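Local coordinates for probable porin (Pseudomonas aeruginosa, PDB 4FSP), which probably forms a beta-barrel channel in the outer membrane, allowing small solutes to pass, as other porins of the OprD family do, at residues 17-22 with 56-61; 74-79 with 107-112; 163-168 with 197-202. One frame throughout, in Å; residues are numbered along the deposited sequence.

Interaction 1 of 3, residues 17-22 with 56-61; sequences EGFLED and FDYRSG. With C8E ((hydroxyethyloxy)tri(ethyloxy)octane), chain B.
Ser60 and Gly61, by the end of strand 47-59, press against Phe19 of the N-terminal segment, and here the fit is tight. Ser60 CB stands over the middle of the Phe19 ring, 3.6 Å from its centroid and only 10° off the ring normal, a CH-pi contact. Phe19 has CG anti to its own N, which carries the ring beneath the serine. With chi1 of 79°, Ser60 OG lies between its backbone N and carbonyl carbon, from where it bonds Gly61 O at 2.6 Å, in the carbonyl plane and on a lone pair. Leu71 N is a second partner of OG, so this hydroxyl is held from the neighbouring strand as well. The backbones lock together beside the ring: Gly61 N donates to Phe19 O at 2.9 Å (156° at the hydrogen), and Gly61 CA closes on Gly18 O at 3.3 Å. Lacking a side chain, Gly61 lets the two chains come this close. Tyr58 crosses Phe19 at about a right angle, its OH 3.6 Å from Phe19 CE1 and hydrogen-bonded to Ser23. The outer parts are looser. One face of the Tyr58 ring is covered by detergent, whose C1 lies 4.1 Å above the plane, while the peptide N of Ser60 lies over the rim of the opposite face. Near exposed Asp22 the main chains part, and a water joins them, 2.8 Å from Asp22 O and 3.0 Å from Arg59 O. Here an N-terminal segment is docked on the short turn between strands 47-59 and 67-80, beside a detergent-coated outer wall, consistent with the periplasmic end of an outer-membrane beta-barrel.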
loop_
_atom_site.group_PDB
_atom_site.type_symbol
_atom_site.label_atom_id
_atom_site.label_comp_id
_atom_site.label_asym_id
_atom_site.label_seq_id
_atom_site.Cartn_x
_atom_site.Cartn_y
_atom_site.Cartn_z
ATOM N N GLU A 17 32.939 8.441 7.726
ATOM C CA GLU A 17 32.370 7.459 8.647
ATOM C C GLU A 17 31.065 8.029 9.183
ATOM O O GLU A 17 31.059 8.889 10.069
ATOM C CB GLU A 17 33.359 7.099 9.770
ATOM C CG GLU A 17 32.799 6.127 10.777
ATOM C CD GLU A 17 32.053 4.974 10.121
ATOM O OE1 GLU A 17 30.853 4.782 10.412
ATOM O OE2 GLU A 17 32.666 4.240 9.326
ATOM N N GLY A 18 29.951 7.559 8.627
ATOM C CA GLY A 18 28.665 8.198 8.877
ATOM C C GLY A 18 27.590 7.424 9.624
ATOM O O GLY A 18 26.511 7.969 9.855
ATOM N N PHE A 19 27.869 6.176 10.003
ATOM C CA PHE A 19 26.883 5.339 10.691
ATOM C C PHE A 19 26.251 6.047 11.899
ATOM O O PHE A 19 25.027 6.212 11.975
ATOM C CB PHE A 19 27.547 4.044 11.159
ATOM C CG PHE A 19 26.583 3.007 11.678
ATOM C CD1 PHE A 19 25.985 3.139 12.930
ATOM C CD2 PHE A 19 26.293 1.877 10.920
ATOM C CE1 PHE A 19 25.093 2.162 13.402
ATOM C CE2 PHE A 19 25.411 0.893 11.388
ATOM C CZ PHE A 19 24.816 1.031 12.627
ATOM N N LEU A 20 27.085 6.443 12.852
ATOM C CA LEU A 20 26.573 7.170 13.997
ATOM C C LEU A 20 26.230 8.626 13.669
ATOM O O LEU A 20 25.156 9.108 14.044
ATOM C CB LEU A 20 27.563 7.091 15.167
ATOM C CG LEU A 20 27.792 5.677 15.727
ATOM C CD1 LEU A 20 28.880 5.687 16.804
ATOM C CD2 LEU A 20 26.485 5.086 16.278
ATOM N N GLU A 21 27.128 9.322 12.966
ATOM C CA GLU A 21 26.964 10.763 12.716
ATOM C C GLU A 21 25.678 11.104 11.964
ATOM O O GLU A 21 25.008 12.078 12.287
ATOM C CB GLU A 21 28.173 11.330 11.956
ATOM C CG GLU A 21 28.015 12.787 11.532
ATOM C CD GLU A 21 27.924 13.723 12.723
ATOM O OE1 GLU A 21 28.447 13.382 13.800
ATOM O OE2 GLU A 21 27.337 14.812 12.589
ATOM N N ASP A 22 25.324 10.297 10.972
ATOM C CA ASP A 22 24.120 10.568 10.202
ATOM C C ASP A 22 22.900 9.809 10.722
ATOM O O ASP A 22 21.842 9.795 10.075
ATOM C CB ASP A 22 24.364 10.251 8.718
ATOM C CG ASP A 22 25.564 10.992 8.164
ATOM O OD1 ASP A 22 25.818 12.122 8.632
ATOM O OD2 ASP A 22 26.250 10.451 7.277
ATOM N N PHE A 56 9.137 3.376 17.504
ATOM C CA PHE A 56 10.499 3.893 17.458
ATOM C C PHE A 56 11.127 3.555 16.106
ATOM O O PHE A 56 11.333 2.382 15.773
ATOM C CB PHE A 56 11.306 3.273 18.598
ATOM C CG PHE A 56 12.765 3.645 18.604
ATOM C CD1 PHE A 56 13.175 4.892 19.047
ATOM C CD2 PHE A 56 13.731 2.723 18.214
ATOM C CE1 PHE A 56 14.530 5.228 19.074
ATOM C CE2 PHE A 56 15.086 3.048 18.245
ATOM C CZ PHE A 56 15.484 4.304 18.673
ATOM N N ASP A 57 11.430 4.584 15.321
ATOM C CA ASP A 57 11.961 4.373 13.976
ATOM C C ASP A 57 13.362 4.950 13.889
ATOM O O ASP A 57 13.537 6.164 13.835
ATOM C CB ASP A 57 11.051 5.023 12.931
ATOM C CG ASP A 57 11.466 4.705 11.497
ATOM O OD1 ASP A 57 12.618 4.288 11.274
ATOM O OD2 ASP A 57 10.638 4.890 10.578
ATOM N N TYR A 58 14.350 4.061 13.852
ATOM C CA TYR A 58 15.757 4.442 13.811
ATOM C C TYR A 58 16.397 4.107 12.466
ATOM O O TYR A 58 16.219 3.007 11.943
ATOM C CB TYR A 58 16.518 3.707 14.914
ATOM C CG TYR A 58 18.015 3.785 14.765
ATOM C CD1 TYR A 58 18.709 4.923 15.158
ATOM C CD2 TYR A 58 18.740 2.723 14.242
ATOM C CE1 TYR A 58 20.097 5.006 15.032
ATOM C CE2 TYR A 58 20.132 2.800 14.098
ATOM C CZ TYR A 58 20.801 3.941 14.501
ATOM O OH TYR A 58 22.179 4.021 14.376
ATOM N N ARG A 59 17.170 5.047 11.929
ATOM C CA ARG A 59 17.872 4.856 10.659
ATOM C C ARG A 59 19.322 5.311 10.818
ATOM O O ARG A 59 19.582 6.505 11.002
ATOM C CB ARG A 59 17.220 5.700 9.553
ATOM C CG ARG A 59 15.716 5.503 9.363
ATOM C CD ARG A 59 15.420 4.262 8.557
ATOM N NE ARG A 59 13.989 3.963 8.500
ATOM C CZ ARG A 59 13.216 4.161 7.435
ATOM N NH1 ARG A 59 13.728 4.662 6.317
ATOM N NH2 ARG A 59 11.925 3.853 7.491
ATOM N N SER A 60 20.267 4.376 10.744
ATOM C CA SER A 60 21.677 4.740 10.866
ATOM C C SER A 60 22.117 5.410 9.576
ATOM O O SER A 60 21.414 5.348 8.570
ATOM C CB SER A 60 22.540 3.503 11.073
ATOM O OG SER A 60 22.758 2.847 9.817
ATOM N N GLY A 61 23.280 6.053 9.612
ATOM C CA GLY A 61 23.980 6.420 8.391
ATOM C C GLY A 61 24.775 5.215 7.891
ATOM O O GLY A 61 24.446 4.073 8.215
HETATM C C1 C8E B . 19.814 2.691 18.608
HETATM C C2 C8E B . 21.218 3.282 18.547
HETATM C C3 C8E B . 21.185 4.807 18.530
HETATM C C4 C8E B . 22.433 5.389 17.876
HETATM C C5 C8E B . 22.975 6.599 18.630
HETATM C C6 C8E B . 23.685 7.591 17.702
HETATM C C7 C8E B . 23.936 8.926 18.403
HETATM C C8 C8E B . 24.857 9.852 17.615
HETATM O O9 C8E B . 24.129 10.675 16.727
HETATM C C10 C8E B . 24.117 12.030 17.120
HETATM C C11 C8E B . 24.427 12.922 15.923
HETATM O O12 C8E B . 23.222 13.305 15.308
HETATM C C13 C8E B . 22.724 14.482 15.901
HETATM O O HOH W 1 20.144 8.180 8.564
#

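Interaction 2 of 3, residues 74-79 with 107-112; sequences LGKLGV and RLDATA. With C8E ((hydroxyethyloxy)tri(ethyloxy)octane), chain H.
Lys76 pairs with Arg107, and Leu74 with Asp109, each as an antiparallel hydrogen-bonded pair. Lys76 N reaches Arg107 O at 2.8 Å, answered by Arg107 N to Lys76 O at 2.9 Å. Starting from this anchor, Lys76 CB sits 4.0 Å from Arg107 O. The chain then bends at chi2 and chi3 (147° and 70°), bringing CD to 4.4 Å from Asp109 OD2 before NZ ends 4.2 Å from Arg107 NH1. Lysine and arginine thus run side by side, pointing the same way, with the Asp109 carboxylate nearby; the placing of NH1 and OD2 is less sure, because the model sets them too close to each other. These are adjacent strands of the OprD-type barrel wall, and the charged face probably looks into the lumen, where Lys76 also touches Phe141 and Asp109 touches Val144. The other face is greasy. Gly75 stands opposite Leu108 as a non-hydrogen-bonded pair, and Leu108 CD2 turns back to 3.5 Å from Leu74 O. A detergent chain lies across this face, its C10 3.9 Å from Gly75 CA and its C11 3.8 Å from Leu77 CB.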
loop_
_atom_site.group_PDB
_atom_site.type_symbol
_atom_site.label_atom_id
_atom_site.label_comp_id
_atom_site.label_asym_id
_atom_site.label_seq_id
_atom_site.Cartn_x
_atom_site.Cartn_y
_atom_site.Cartn_z
ATOM N N LEU A 74 13.145 -0.919 13.830
ATOM C CA LEU A 74 11.761 -0.567 14.103
ATOM C C LEU A 74 11.326 -1.155 15.443
ATOM O O LEU A 74 11.221 -2.376 15.597
ATOM C CB LEU A 74 10.845 -1.075 12.991
ATOM C CG LEU A 74 10.538 -0.150 11.807
ATOM C CD1 LEU A 74 9.550 -0.815 10.841
ATOM C CD2 LEU A 74 9.998 1.194 12.279
ATOM N N GLY A 75 11.087 -0.286 16.416
ATOM C CA GLY A 75 10.572 -0.718 17.701
ATOM C C GLY A 75 9.098 -0.376 17.786
ATOM O O GLY A 75 8.709 0.792 17.636
ATOM N N LYS A 76 8.270 -1.391 18.006
ATOM C CA LYS A 76 6.831 -1.179 18.080
ATOM C C LYS A 76 6.262 -1.661 19.410
ATOM O O LYS A 76 6.560 -2.769 19.866
ATOM C CB LYS A 76 6.128 -1.884 16.916
ATOM C CG LYS A 76 6.676 -1.475 15.556
ATOM C CD LYS A 76 6.635 -2.615 14.550
ATOM C CE LYS A 76 5.219 -2.943 14.146
ATOM N NZ LYS A 76 5.227 -3.897 13.004
ATOM N N LEU A 77 5.451 -0.815 20.031
ATOM C CA LEU A 77 4.672 -1.230 21.189
ATOM C C LEU A 77 3.184 -0.949 20.946
ATOM O O LEU A 77 2.806 0.156 20.541
ATOM C CB LEU A 77 5.161 -0.528 22.459
ATOM C CG LEU A 77 4.463 -0.951 23.755
ATOM C CD1 LEU A 77 4.745 -2.415 24.059
ATOM C CD2 LEU A 77 4.894 -0.069 24.921
ATOM N N GLY A 78 2.351 -1.959 21.172
ATOM C CA GLY A 78 0.914 -1.818 21.011
ATOM C C GLY A 78 0.146 -2.280 22.241
ATOM O O GLY A 78 0.406 -3.361 22.778
ATOM N N VAL A 79 -0.801 -1.460 22.688
ATOM C CA VAL A 79 -1.598 -1.784 23.863
ATOM C C VAL A 79 -3.084 -1.605 23.571
ATOM O O VAL A 79 -3.506 -0.534 23.132
ATOM C CB VAL A 79 -1.198 -0.904 25.059
ATOM C CG1 VAL A 79 -0.925 0.518 24.604
ATOM C CG2 VAL A 79 -2.277 -0.935 26.121
ATOM N N ARG A 107 7.434 -5.476 19.584
ATOM C CA ARG A 107 8.240 -6.041 18.525
ATOM C C ARG A 107 9.438 -5.187 18.114
ATOM O O ARG A 107 9.368 -3.953 18.083
ATOM C CB ARG A 107 7.346 -6.318 17.320
ATOM C CG ARG A 107 7.768 -7.538 16.556
ATOM C CD ARG A 107 6.630 -8.111 15.750
ATOM N NE ARG A 107 7.164 -9.005 14.735
ATOM C CZ ARG A 107 7.639 -8.579 13.573
ATOM N NH1 ARG A 107 7.611 -7.284 13.290
ATOM N NH2 ARG A 107 8.120 -9.442 12.688
ATOM N N LEU A 108 10.529 -5.860 17.768
ATOM C CA LEU A 108 11.726 -5.176 17.311
ATOM C C LEU A 108 12.143 -5.743 15.961
ATOM O O LEU A 108 12.430 -6.931 15.851
ATOM C CB LEU A 108 12.854 -5.376 18.325
ATOM C CG LEU A 108 13.656 -4.136 18.721
ATOM C CD1 LEU A 108 14.911 -4.535 19.499
ATOM C CD2 LEU A 108 14.014 -3.317 17.493
ATOM N N ASP A 109 12.170 -4.906 14.929
ATOM C CA ASP A 109 12.623 -5.379 13.614
ATOM C C ASP A 109 13.886 -4.682 13.135
ATOM O O ASP A 109 13.927 -3.455 13.026
ATOM C CB ASP A 109 11.531 -5.224 12.566
ATOM C CG ASP A 109 10.413 -6.219 12.753
ATOM O OD1 ASP A 109 10.665 -7.423 12.573
ATOM O OD2 ASP A 109 9.279 -5.801 13.072
ATOM N N ALA A 110 14.904 -5.485 12.844
ATOM C CA ALA A 110 16.194 -4.982 12.406
ATOM C C ALA A 110 16.344 -5.166 10.908
ATOM O O ALA A 110 15.846 -6.135 10.334
ATOM C CB ALA A 110 17.325 -5.706 13.129
ATOM N N THR A 111 17.060 -4.244 10.278
ATOM C CA THR A 111 17.349 -4.354 8.861
ATOM C C THR A 111 18.792 -3.936 8.613
ATOM O O THR A 111 19.170 -2.796 8.900
ATOM C CB THR A 111 16.396 -3.456 8.029
ATOM O OG1 THR A 111 15.034 -3.754 8.368
ATOM C CG2 THR A 111 16.612 -3.669 6.520
ATOM N N ALA A 112 19.606 -4.862 8.114
ATOM C CA ALA A 112 20.928 -4.500 7.635
ATOM C C ALA A 112 20.780 -3.848 6.255
ATOM O O ALA A 112 19.941 -4.260 5.424
ATOM C CB ALA A 112 21.832 -5.722 7.552
HETATM C C2 C8E H . 10.169 -10.376 22.724
HETATM C C3 C8E H . 9.668 -8.977 22.398
HETATM C C4 C8E H . 10.798 -8.130 21.836
HETATM C C5 C8E H . 10.916 -6.807 22.578
HETATM C C6 C8E H . 10.318 -5.674 21.751
HETATM C C7 C8E H . 10.617 -4.307 22.362
HETATM C C8 C8E H . 10.414 -3.186 21.347
HETATM O O9 C8E H . 9.579 -2.179 21.880
HETATM C C10 C8E H . 10.040 -0.880 21.589
HETATM C C11 C8E H . 8.877 0.102 21.691
HETATM O O12 C8E H . 9.433 1.394 21.765
HETATM C C13 C8E H . 8.508 2.451 21.678
HETATM C C14 C8E H . 9.144 3.640 22.396
#

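Interaction 3 of 3, residues 163-168 with 197-202; sequences GRLTEV and FDLAGL. With C8E ((hydroxyethyloxy)tri(ethyloxy)octane), chain G.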
loop_
_atom_site.group_PDB
_atom_site.type_symbol
_atom_site.label_atom_id
_atom_site.label_comp_id
_atom_site.label_asym_id
_atom_site.label_seq_id
_atom_site.Cartn_x
_atom_site.Cartn_y
_atom_site.Cartn_z
ATOM N N GLY A 163 13.964 -9.308 -5.195
ATOM C CA GLY A 163 13.778 -9.605 -3.784
ATOM C C GLY A 163 13.251 -10.994 -3.482
ATOM O O GLY A 163 12.708 -11.679 -4.360
ATOM N N ARG A 164 13.414 -11.413 -2.231
ATOM C CA ARG A 164 12.828 -12.662 -1.764
ATOM C C ARG A 164 12.417 -12.523 -0.310
ATOM O O ARG A 164 13.224 -12.121 0.533
ATOM C CB ARG A 164 13.791 -13.838 -1.956
ATOM C CG ARG A 164 13.313 -15.141 -1.296
ATOM C CD ARG A 164 14.218 -16.326 -1.628
ATOM N NE ARG A 164 13.637 -17.161 -2.677
ATOM C CZ ARG A 164 13.812 -18.476 -2.783
ATOM N NH1 ARG A 164 14.568 -19.125 -1.909
ATOM N NH2 ARG A 164 13.228 -19.141 -3.770
ATOM N N LEU A 165 11.154 -12.837 -0.029
ATOM C CA LEU A 165 10.610 -12.725 1.318
ATOM C C LEU A 165 10.308 -14.120 1.845
ATOM O O LEU A 165 9.994 -15.026 1.069
ATOM C CB LEU A 165 9.333 -11.906 1.305
ATOM C CG LEU A 165 9.445 -10.628 0.487
ATOM C CD1 LEU A 165 8.114 -9.920 0.468
ATOM C CD2 LEU A 165 10.523 -9.746 1.086
ATOM N N THR A 166 10.412 -14.300 3.158
ATOM C CA THR A 166 10.255 -15.630 3.747
ATOM C C THR A 166 9.299 -15.699 4.932
ATOM O O THR A 166 8.967 -16.798 5.370
ATOM C CB THR A 166 11.588 -16.194 4.233
ATOM O OG1 THR A 166 12.045 -15.407 5.339
ATOM C CG2 THR A 166 12.624 -16.170 3.121
ATOM N N GLU A 167 8.874 -14.544 5.454
ATOM C CA GLU A 167 8.040 -14.487 6.671
ATOM C C GLU A 167 7.245 -13.189 6.773
ATOM O O GLU A 167 7.660 -12.158 6.240
ATOM C CB GLU A 167 8.906 -14.611 7.941
ATOM C CG GLU A 167 9.425 -16.009 8.265
ATOM C CD GLU A 167 10.329 -16.032 9.486
ATOM O OE1 GLU A 167 11.090 -15.064 9.683
ATOM O OE2 GLU A 167 10.281 -17.019 10.251
ATOM N N VAL A 168 6.112 -13.247 7.474
ATOM C CA VAL A 168 5.324 -12.059 7.821
ATOM C C VAL A 168 5.172 -11.932 9.343
ATOM O O VAL A 168 5.138 -12.933 10.058
ATOM C CB VAL A 168 3.888 -12.114 7.252
ATOM C CG1 VAL A 168 3.530 -10.794 6.579
ATOM C CG2 VAL A 168 3.702 -13.302 6.317
ATOM N N PHE A 197 8.408 -15.787 -1.262
ATOM C CA PHE A 197 7.778 -14.919 -2.235
ATOM C C PHE A 197 8.893 -14.229 -3.009
ATOM O O PHE A 197 9.707 -13.522 -2.421
ATOM C CB PHE A 197 6.895 -13.873 -1.553
ATOM C CG PHE A 197 6.130 -13.007 -2.523
ATOM C CD1 PHE A 197 4.931 -13.448 -3.073
ATOM C CD2 PHE A 197 6.609 -11.759 -2.891
ATOM C CE1 PHE A 197 4.218 -12.662 -3.978
ATOM C CE2 PHE A 197 5.902 -10.965 -3.787
ATOM C CZ PHE A 197 4.705 -11.417 -4.335
ATOM N N ASP A 198 8.933 -14.427 -4.321
ATOM C CA ASP A 198 9.980 -13.832 -5.133
ATOM C C ASP A 198 9.474 -12.587 -5.811
ATOM O O ASP A 198 8.292 -12.488 -6.138
ATOM C CB ASP A 198 10.451 -14.840 -6.166
ATOM C CG ASP A 198 10.905 -16.126 -5.526
ATOM O OD1 ASP A 198 11.701 -16.048 -4.573
ATOM O OD2 ASP A 198 10.445 -17.206 -5.940
ATOM N N LEU A 199 10.363 -11.623 -6.011
ATOM C CA LEU A 199 9.974 -10.430 -6.746
ATOM C C LEU A 199 11.103 -9.866 -7.593
ATOM O O LEU A 199 12.275 -10.003 -7.263
ATOM C CB LEU A 199 9.403 -9.367 -5.803
ATOM C CG LEU A 199 10.353 -8.848 -4.727
ATOM C CD1 LEU A 199 11.001 -7.554 -5.201
ATOM C CD2 LEU A 199 9.623 -8.653 -3.369
ATOM N N ALA A 200 10.728 -9.219 -8.688
ATOM C CA ALA A 200 11.688 -8.576 -9.562
ATOM C C ALA A 200 10.934 -7.501 -10.303
ATOM O O ALA A 200 9.763 -7.674 -10.642
ATOM C CB ALA A 200 12.271 -9.574 -10.547
ATOM N N GLY A 201 11.601 -6.386 -10.565
ATOM C CA GLY A 201 10.935 -5.338 -11.282
ATOM C C GLY A 201 11.852 -4.321 -11.917
ATOM O O GLY A 201 13.081 -4.330 -11.736
ATOM N N LEU A 202 11.208 -3.408 -12.629
ATOM C CA LEU A 202 11.862 -2.393 -13.417
ATOM C C LEU A 202 10.894 -1.206 -13.491
ATOM O O LEU A 202 9.691 -1.380 -13.712
ATOM C CB LEU A 202 12.156 -2.991 -14.795
ATOM C CG LEU A 202 12.706 -2.195 -15.971
ATOM C CD1 LEU A 202 13.308 -3.173 -16.984
ATOM C CD2 LEU A 202 11.607 -1.398 -16.638
HETATM C C1 C8E G . 6.851 -20.217 -12.236
HETATM C C2 C8E G . 8.221 -20.326 -12.879
HETATM C C3 C8E G . 8.215 -19.537 -14.175
HETATM C C4 C8E G . 9.404 -18.592 -14.198
HETATM C C5 C8E G . 8.938 -17.182 -14.522
HETATM C C6 C8E G . 9.969 -16.160 -14.076
HETATM C C7 C8E G . 9.777 -14.862 -14.850
HETATM C C8 C8E G . 10.429 -13.703 -14.121
HETATM O O9 C8E G . 11.069 -12.826 -15.027
HETATM C C10 C8E G . 10.893 -11.472 -14.665
HETATM C C11 C8E G . 12.115 -10.654 -15.068
HETATM O O12 C8E G . 11.894 -9.294 -14.766
HETATM C C13 C8E G . 13.020 -8.486 -15.036
HETATM C C14 C8E G . 12.982 -7.218 -14.187
#
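Arg164 and Asp198 meet on one face of an antiparallel strand pair, lying side by side and pointing the same way. Arg164 NE donates to Asp198 OD1 at 2.9 Å, nearly straight at 169°, and the acceptor sits at the guanidinium edge, in its plane. The carboxylate is turned only 13° from that plane, and OD1 is approached nearly along its C-O bond. Arg164 NH2 is farther from the same oxygen, at 3.5 Å, so within this pair NE does the gripping. A bend at chi3 (-101°) in the otherwise extended arginine swings NE over to the aspartate.

On the face bearing Leu165, Phe197 and Leu199 the contact is apolar. Leu165 CD1 touches Phe197 CD2 at 4.1 Å and Leu199 CD2 at 4.3 Å. Leu199 CG lies between its own N and carbonyl carbon, which tips CD1 onto Gly163, 3.4 Å from Gly163 N; the glycine has no side chain to obstruct it.

Between the two faces the main chains set the register. Gly163 with Leu199 and Leu165 with Phe197 are hydrogen-bonded pairs, Leu165 N reaching Phe197 O at 2.9 Å; between them Arg164 CA comes 3.3 Å from Phe197 O.

Farther out, Leu165 meets Leu126 and Ile133, Phe197 meets Leu296, and Leu199 meets Leu130, all from loops, so the apolar face of this piece of barrel wall is packed over by other parts of the chain. On the charged face Glu220 forms a salt bridge with Arg164 NH2 and lies close to Asp198 OD2. The arginine therefore serves two carboxylates, and its positive charge would offset the repulsion between them and probably favour the ionised form of both.

From the N terminus, interaction 1 brings residues 17-22 back to 56-61 and so closes a loop holding the hairpin of strands 24-38 and 47-59. Interaction 2 follows, joining strands 67-80 and 105-116 across a long connection of which 82-103 is not modelled. Interaction 3 joins strands 158-168 and 193-205 round a connection that includes strand 179-180. The three loops come in series, and none nests in or crosses another. Interactions 1 and 2 touch: strands 47-59 and 67-80 are neighbours, with a probable hydrogen bond between Phe56 N and Gly75 O. Interaction 3 lies farther round the barrel wall, its nearest atoms about 5 Å from interaction 2.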